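Local atomic coordinates of protoporphyrinogen oxidase (PDB entry 3LOV), a protein that probably oxidises coproporphyrinogen III to coproporphyrin III with molecular oxygen, using FAD as cofactor, in the coproporphyrin-dependent route to heme b. Residues Y338-C343 against L385-K390; E378-A383 against V401-L406. All blocks are in the same frame, centred on the assembly; numbering follows the deposited sequence.

Contact 1 of 2, residues Y338-C343 against L385-K390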
ATOM      1  N   TYR A 338      10.795  18.582   7.986  1.00 25.88           N
ATOM      2  CA  TYR A 338      10.065  17.684   8.886  1.00 25.57           C
ATOM      3  C   TYR A 338      10.511  16.255   8.683  1.00 25.13           C
ATOM      4  O   TYR A 338      10.915  15.883   7.604  1.00 26.66           O
ATOM      5  CB  TYR A 338       8.548  17.764   8.642  1.00 26.48           C
ATOM      6  CG  TYR A 338       7.989  19.134   8.824  1.00 23.28           C
ATOM      7  CD1 TYR A 338       7.691  19.605  10.099  1.00 27.57           C
ATOM      8  CD2 TYR A 338       7.780  19.966   7.752  1.00 23.70           C
ATOM      9  CE1 TYR A 338       7.187  20.868  10.304  1.00 29.71           C
ATOM     10  CE2 TYR A 338       7.282  21.248   7.939  1.00 29.55           C
ATOM     11  CZ  TYR A 338       6.981  21.690   9.226  1.00 29.47           C
ATOM     12  OH  TYR A 338       6.486  22.958   9.450  1.00 29.89           O
ATOM     13  N   SER A 339      10.435  15.470   9.741  1.00 26.74           N
ATOM     14  CA  SER A 339      10.639  14.042   9.673  1.00 26.62           C
ATOM     15  C   SER A 339       9.397  13.303   9.195  1.00 27.52           C
ATOM     16  O   SER A 339       9.523  12.315   8.482  1.00 30.55           O
ATOM     17  CB  SER A 339      11.042  13.530  11.055  1.00 29.36           C
ATOM     18  OG  SER A 339      12.242  14.156  11.489  1.00 30.41           O
ATOM     19  N   ILE A 340       8.200  13.767   9.549  1.00 25.84           N
ATOM     20  CA  ILE A 340       6.987  13.077   9.132  1.00 26.33           C
ATOM     21  C   ILE A 340       6.578  13.343   7.674  1.00 27.20           C
ATOM     22  O   ILE A 340       6.669  14.468   7.184  1.00 26.45           O
ATOM     23  CB  ILE A 340       5.796  13.319  10.089  1.00 28.27           C
ATOM     24  CG1 ILE A 340       5.269  14.757  10.055  1.00 28.18           C
ATOM     25  CG2 ILE A 340       6.186  12.978  11.496  1.00 30.34           C
ATOM     26  CD1 ILE A 340       4.126  14.996  11.123  1.00 26.10           C
ATOM     27  N   THR A 341       6.124  12.295   6.983  1.00 23.41           N
ATOM     28  CA  THR A 341       5.669  12.421   5.604  1.00 21.28           C
ATOM     29  C   THR A 341       4.156  12.629   5.506  1.00 23.08           C
ATOM     30  O   THR A 341       3.651  13.082   4.468  1.00 25.07           O
ATOM     31  CB  THR A 341       6.008  11.161   4.826  1.00 23.25           C
ATOM     32  OG1 THR A 341       5.153  10.113   5.274  1.00 23.32           O
ATOM     33  CG2 THR A 341       7.532  10.737   5.068  1.00 14.82           C
ATOM     34  N   ALA A 342       3.432  12.276   6.568  1.00 22.52           N
ATOM     35  CA  ALA A 342       1.972  12.432   6.628  1.00 23.17           C
ATOM     36  C   ALA A 342       1.539  12.241   8.058  1.00 22.76           C
ATOM     37  O   ALA A 342       2.293  11.698   8.859  1.00 25.42           O
ATOM     38  CB  ALA A 342       1.239  11.412   5.701  1.00 21.22           C
ATOM     39  N   CYS A 343       0.356  12.734   8.391  1.00 22.53           N
ATOM     40  CA  CYS A 343      -0.268  12.502   9.695  1.00 23.34           C
ATOM     41  C   CYS A 343      -1.777  12.449   9.535  1.00 27.98           C
ATOM     42  O   CYS A 343      -2.341  13.207   8.740  1.00 28.32           O
ATOM     43  CB  CYS A 343       0.049  13.596  10.686  1.00 23.28           C
ATOM     44  SG  CYS A 343      -0.572  13.253  12.371  1.00 29.30           S
ATOM     45  N   LEU A 385       7.239  14.140  17.635  1.00 31.35           N
ATOM     46  CA  LEU A 385       6.662  15.132  18.561  1.00 34.12           C
ATOM     47  C   LEU A 385       7.062  16.552  18.207  1.00 35.07           C
ATOM     48  O   LEU A 385       6.205  17.440  18.151  1.00 36.77           O
ATOM     49  CB  LEU A 385       7.021  14.846  20.018  1.00 34.06           C
ATOM     50  CG  LEU A 385       5.872  14.108  20.691  1.00 41.01           C
ATOM     51  CD1 LEU A 385       6.327  13.172  21.840  1.00 43.49           C
ATOM     52  CD2 LEU A 385       4.798  15.107  21.110  1.00 44.30           C
ATOM     53  N   GLN A 386       8.349  16.767  17.962  1.00 35.73           N
ATOM     54  CA  GLN A 386       8.813  18.081  17.543  1.00 38.41           C
ATOM     55  C   GLN A 386       8.084  18.577  16.291  1.00 35.79           C
ATOM     56  O   GLN A 386       7.752  19.761  16.176  1.00 35.11           O
ATOM     57  CB  GLN A 386      10.294  18.048  17.223  1.00 38.85           C
ATOM     58  CG  GLN A 386      11.168  17.759  18.412  1.00 51.26           C
ATOM     59  CD  GLN A 386      12.642  17.961  18.105  1.00 56.96           C
ATOM     60  OE1 GLN A 386      12.999  18.628  17.119  1.00 52.48           O
ATOM     61  NE2 GLN A 386      13.506  17.401  18.960  1.00 55.43           N
ATOM     62  N   ASP A 387       7.906  17.691  15.318  1.00 32.55           N
ATOM     63  CA  ASP A 387       7.246  18.087  14.081  1.00 31.08           C
ATOM     64  C   ASP A 387       5.862  18.553  14.431  1.00 30.21           C
ATOM     65  O   ASP A 387       5.473  19.650  14.063  1.00 32.03           O
ATOM     66  CB  ASP A 387       7.181  16.932  13.064  1.00 31.76           C
ATOM     67  CG  ASP A 387       8.503  16.694  12.340  1.00 34.81           C
ATOM     68  OD1 ASP A 387       9.422  17.507  12.507  1.00 33.98           O
ATOM     69  OD2 ASP A 387       8.629  15.693  11.585  1.00 31.41           O
ATOM     70  N   LEU A 388       5.119  17.739  15.165  1.00 30.62           N
ATOM     71  CA  LEU A 388       3.722  18.053  15.417  1.00 34.77           C
ATOM     72  C   LEU A 388       3.566  19.324  16.270  1.00 38.23           C
ATOM     73  O   LEU A 388       2.708  20.171  16.001  1.00 38.94           O
ATOM     74  CB  LEU A 388       3.009  16.871  16.064  1.00 33.69           C
ATOM     75  CG  LEU A 388       2.675  15.712  15.109  1.00 41.32           C
ATOM     76  CD1 LEU A 388       2.091  14.514  15.876  1.00 31.76           C
ATOM     77  CD2 LEU A 388       1.707  16.174  13.981  1.00 41.82           C
ATOM     78  N   GLU A 389       4.409  19.476  17.276  1.00 38.16           N
ATOM     79  CA  GLU A 389       4.325  20.657  18.118  1.00 40.99           C
ATOM     80  C   GLU A 389       4.557  21.917  17.286  1.00 40.94           C
ATOM     81  O   GLU A 389       3.980  22.959  17.544  1.00 40.80           O
ATOM     82  CB  GLU A 389       5.325  20.559  19.282  1.00 39.63           C
ATOM     83  CG  GLU A 389       4.965  19.464  20.284  1.00 43.44           C
ATOM     84  CD  GLU A 389       5.728  19.556  21.591  1.00 49.07           C
ATOM     85  OE1 GLU A 389       6.892  20.030  21.590  1.00 47.74           O
ATOM     86  OE2 GLU A 389       5.147  19.147  22.621  1.00 49.34           O
ATOM     87  N   LYS A 390       5.418  21.824  16.288  1.00 41.35           N
ATOM     88  CA  LYS A 390       5.661  22.961  15.435  1.00 42.00           C
ATOM     89  C   LYS A 390       4.455  23.169  14.527  1.00 42.64           C
ATOM     90  O   LYS A 390       3.992  24.293  14.356  1.00 42.20           O
ATOM     91  CB  LYS A 390       6.922  22.756  14.614  1.00 42.56           C
ATOM     92  CG  LYS A 390       7.312  23.968  13.790  1.00 47.66           C
ATOM     93  CD  LYS A 390       8.463  23.659  12.822  1.00 50.48           C
ATOM     94  CE  LYS A 390       8.652  24.817  11.818  1.00 51.03           C
ATOM     95  NZ  LYS A 390       9.339  24.414  10.556  1.00 47.75           N
TER
HETATM   96  O   HOH W   1      11.653  16.353  12.676  1.00 36.22           O

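Contact 2 of 2, residues E378-A383 against V401-L406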
ATOM      1  N   GLU A 378      12.790   6.307  21.260  1.00 35.64           N
ATOM      2  CA  GLU A 378      12.845   7.637  21.870  1.00 37.58           C
ATOM      3  C   GLU A 378      13.241   8.683  20.838  1.00 35.07           C
ATOM      4  O   GLU A 378      12.683   9.770  20.838  1.00 35.25           O
ATOM      5  CB  GLU A 378      13.816   7.697  23.069  1.00 41.36           C
ATOM      6  CG  GLU A 378      13.696   6.507  24.032  1.00 48.48           C
ATOM      7  CD  GLU A 378      14.581   5.339  23.595  1.00 56.92           C
ATOM      8  OE1 GLU A 378      15.822   5.504  23.666  1.00 65.67           O
ATOM      9  OE2 GLU A 378      14.048   4.280  23.159  1.00 42.04           O
ATOM     10  N   VAL A 379      14.194   8.353  19.962  1.00 32.31           N
ATOM     11  CA  VAL A 379      14.590   9.267  18.883  1.00 33.44           C
ATOM     12  C   VAL A 379      13.474   9.466  17.826  1.00 33.21           C
ATOM     13  O   VAL A 379      13.224  10.578  17.368  1.00 35.84           O
ATOM     14  CB  VAL A 379      15.896   8.803  18.220  1.00 31.73           C
ATOM     15  CG1 VAL A 379      16.167   9.590  16.988  1.00 30.29           C
ATOM     16  CG2 VAL A 379      17.057   8.953  19.186  1.00 30.90           C
ATOM     17  N   LEU A 380      12.806   8.382  17.455  1.00 35.45           N
ATOM     18  CA  LEU A 380      11.665   8.421  16.524  1.00 33.65           C
ATOM     19  C   LEU A 380      10.495   9.220  17.124  1.00 32.54           C
ATOM     20  O   LEU A 380       9.918  10.093  16.500  1.00 29.52           O
ATOM     21  CB  LEU A 380      11.228   6.993  16.231  1.00 32.68           C
ATOM     22  CG  LEU A 380      10.204   6.667  15.158  1.00 33.59           C
ATOM     23  CD1 LEU A 380      10.497   7.420  13.834  1.00 25.69           C
ATOM     24  CD2 LEU A 380      10.232   5.161  14.952  1.00 28.62           C
ATOM     25  N   GLN A 381      10.172   8.926  18.365  1.00 32.76           N
ATOM     26  CA  GLN A 381       9.109   9.628  19.044  1.00 35.71           C
ATOM     27  C   GLN A 381       9.388  11.126  19.177  1.00 34.23           C
ATOM     28  O   GLN A 381       8.513  11.956  18.922  1.00 32.45           O
ATOM     29  CB  GLN A 381       8.938   9.042  20.426  1.00 36.10           C
ATOM     30  CG  GLN A 381       7.931   9.781  21.250  1.00 46.12           C
ATOM     31  CD  GLN A 381       7.408   8.922  22.350  1.00 55.34           C
ATOM     32  OE1 GLN A 381       7.666   7.712  22.377  1.00 57.20           O
ATOM     33  NE2 GLN A 381       6.671   9.531  23.276  1.00 61.48           N
ATOM     34  N   GLN A 382      10.617  11.459  19.558  1.00 33.20           N
ATOM     35  CA  GLN A 382      10.994  12.852  19.754  1.00 35.42           C
ATOM     36  C   GLN A 382      10.905  13.642  18.429  1.00 32.50           C
ATOM     37  O   GLN A 382      10.359  14.738  18.399  1.00 33.98           O
ATOM     38  CB  GLN A 382      12.394  12.936  20.407  1.00 37.05           C
ATOM     39  CG  GLN A 382      12.917  14.360  20.682  1.00 46.80           C
ATOM     40  CD  GLN A 382      11.920  15.234  21.440  1.00 54.30           C
ATOM     41  OE1 GLN A 382      11.754  16.415  21.123  1.00 62.33           O
ATOM     42  NE2 GLN A 382      11.241  14.655  22.431  1.00 55.62           N
ATOM     43  N   ALA A 383      11.388  13.058  17.331  1.00 31.31           N
ATOM     44  CA  ALA A 383      11.293  13.690  16.022  1.00 29.68           C
ATOM     45  C   ALA A 383       9.828  13.935  15.631  1.00 29.89           C
ATOM     46  O   ALA A 383       9.475  15.026  15.190  1.00 27.66           O
ATOM     47  CB  ALA A 383      11.980  12.825  14.968  1.00 28.66           C
ATOM     48  N   VAL A 401       1.822   6.361  23.334  1.00 29.22           N
ATOM     49  CA  VAL A 401       2.392   6.317  22.002  1.00 29.43           C
ATOM     50  C   VAL A 401       2.540   4.861  21.559  1.00 27.04           C
ATOM     51  O   VAL A 401       2.960   4.034  22.326  1.00 28.82           O
ATOM     52  CB  VAL A 401       3.720   7.117  21.942  1.00 27.59           C
ATOM     53  CG1 VAL A 401       4.260   7.187  20.541  1.00 28.09           C
ATOM     54  CG2 VAL A 401       3.480   8.518  22.451  1.00 31.70           C
ATOM     55  N   ILE A 402       2.141   4.554  20.322  1.00 26.99           N
ATOM     56  CA  ILE A 402       2.238   3.199  19.758  1.00 25.62           C
ATOM     57  C   ILE A 402       3.076   3.333  18.494  1.00 26.97           C
ATOM     58  O   ILE A 402       2.686   4.037  17.531  1.00 23.49           O
ATOM     59  CB  ILE A 402       0.822   2.599  19.415  1.00 28.39           C
ATOM     60  CG1 ILE A 402      -0.098   2.577  20.661  1.00 26.90           C
ATOM     61  CG2 ILE A 402       0.947   1.153  18.759  1.00 23.03           C
ATOM     62  CD1 ILE A 402      -1.689   2.702  20.356  1.00 23.36           C
ATOM     63  N   ILE A 403       4.247   2.691  18.512  1.00 27.70           N
ATOM     64  CA  ILE A 403       5.215   2.729  17.426  1.00 26.84           C
ATOM     65  C   ILE A 403       5.248   1.376  16.695  1.00 25.59           C
ATOM     66  O   ILE A 403       5.335   0.340  17.324  1.00 25.34           O
ATOM     67  CB  ILE A 403       6.642   3.047  17.965  1.00 30.43           C
ATOM     68  CG1 ILE A 403       6.747   4.508  18.429  1.00 35.07           C
ATOM     69  CG2 ILE A 403       7.686   2.803  16.909  1.00 22.66           C
ATOM     70  CD1 ILE A 403       8.058   4.798  19.200  1.00 37.06           C
ATOM     71  N   SER A 404       5.142   1.392  15.379  1.00 22.46           N
ATOM     72  CA  SER A 404       5.229   0.173  14.578  1.00 24.72           C
ATOM     73  C   SER A 404       6.170   0.425  13.423  1.00 23.21           C
ATOM     74  O   SER A 404       6.298   1.554  12.962  1.00 25.42           O
ATOM     75  CB  SER A 404       3.861  -0.211  14.049  1.00 25.41           C
ATOM     76  OG  SER A 404       2.940  -0.249  15.123  1.00 24.40           O
ATOM     77  N   ARG A 405       6.863  -0.618  12.989  1.00 23.93           N
ATOM     78  CA  ARG A 405       7.933  -0.485  11.991  1.00 26.15           C
ATOM     79  C   ARG A 405       7.710  -1.533  10.922  1.00 26.18           C
ATOM     80  O   ARG A 405       7.611  -2.713  11.230  1.00 23.60           O
ATOM     81  CB  ARG A 405       9.333  -0.684  12.614  1.00 25.57           C
ATOM     82  CG  ARG A 405       9.818   0.481  13.496  1.00 26.44           C
ATOM     83  CD  ARG A 405      11.175   0.180  14.142  1.00 29.04           C
ATOM     84  NE  ARG A 405      11.690   1.312  14.908  1.00 30.63           N
ATOM     85  CZ  ARG A 405      11.377   1.586  16.165  1.00 31.99           C
ATOM     86  NH1 ARG A 405      10.536   0.805  16.833  1.00 32.67           N
ATOM     87  NH2 ARG A 405      11.927   2.643  16.769  1.00 32.01           N
ATOM     88  N   LEU A 406       7.630  -1.086   9.677  1.00 24.03           N
ATOM     89  CA  LEU A 406       7.406  -1.948   8.536  1.00 23.90           C
ATOM     90  C   LEU A 406       8.656  -1.903   7.672  1.00 24.79           C
ATOM     91  O   LEU A 406       8.779  -1.039   6.767  1.00 21.51           O
ATOM     92  CB  LEU A 406       6.168  -1.481   7.804  1.00 23.99           C
ATOM     93  CG  LEU A 406       4.925  -1.499   8.721  1.00 29.73           C
ATOM     94  CD1 LEU A 406       4.596  -0.102   9.360  1.00 27.01           C
ATOM     95  CD2 LEU A 406       3.780  -2.003   7.933  1.00 28.29           C
TER

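Contact 1 of 2, residues Y338-C343 against L385-K390
The carboxylate of D387 reaches from helix 377-392 to the backbone of S339 and I340, where its OD2 accepts from two successive amides. The bond from I340 N to D387 OD2 is the sounder one, 2.8 Å long with an N-H...O angle of 153°, and it meets the oxygen nearly along its C-O axis. S339 N lies 2.6 Å from D387 OD2, but its hydrogen is poorly aimed and the bond is weak. The other oxygen is held through water: the molecule donates to D387 OD1 at 2.5 Å and is hydrogen-bonded to S339 OG. Two amides and a water thus grip a buried carboxylate and would probably stabilise its negative charge. Helix 377-392 packs on a face of the mixed sheet that, in flavin-containing amine oxidoreductases, belongs to the substrate-binding domain, with the side chain of I340 about 13 Å from the FAD.

Y338 is met by both D387 and K390. D387 CG lies at the ring edge of Y338, in its plane, and the carboxylate is turned 79° to the ring, with D387 OD1 3.6 Å from Y338 CD1. An extended K390 crosses the end of the tyrosine at about a right angle, giving a weak hydrogen bond from NZ to Y338 OH (3.4 Å).

Apolar packing continues deeper, where L388 CD2 meets both I340 CD1 (3.9 Å) and C343 SG (4.0 Å). With C343 SG anti to the backbone N (chi1 -174°), the thiol extends toward the leucine methyl.

Contact 2 of 2, residues E378-A383 against V401-L406
L380 and R405 meet from opposite directions, the CD2 methyl of the leucine resting over one face of the guanidinium, 3.5 Å from R405 NH2. The same methyl also touches I403 CG2 at 4.0 Å, so one branch of L380, whose side chain is buried on this packed side of the contact, serves both the aliphatic neighbour and the flat charged group. The leucine gets there with its CG anti to the backbone N (chi1 -171°). The guanidinium is gripped by polar partners at the start of the helix and in the loop before it: NH1 forms a salt bridge with D377, while NH2 and NE donate to the backbone oxygens of E375 and V373. These bonds probably fix its rotation, with one face turned to the leucine.

Helix 377-392 here lies over the mixed sheet near its edge, its 378-383 segment crossing strand 401-406 at 114° with the axes 10.2 Å apart at closest. That strand is outermost in the sheet, bonded along its inner side to strand 307-318, and further along it L406 touches the FAD.

The solvent side is formed by the partly exposed Q381 and V401. The extended Q381 lays the flat of its amide over V401, with NE2 3.4 Å from V401 CG2 and OE1 3.9 Å from V401 CG1. No hydrogen bond joins the two segments, and the fit is loose toward I403, whose CD1 lies 4.3 Å from Q381 OE1.

From the N terminus, the chain first lays down 338-343, leading into strand 340-345, runs through strand 357-364, and then enters helix 377-392, which supplies 378-383 to contact 2 and 385-390 to contact 1. It leaves the helix for strand 400-411. Contact 1 closes a 41-residue loop and contact 2 one of 17 residues; the two loops cross, since the segments alternate along the chain. Both tie the same helix to one mixed sheet, at an inner strand and at an edge strand, with strands 357-364 and 307-318 between them. The contacts meet where S339 OG packs 3.7 Å from A383 CB.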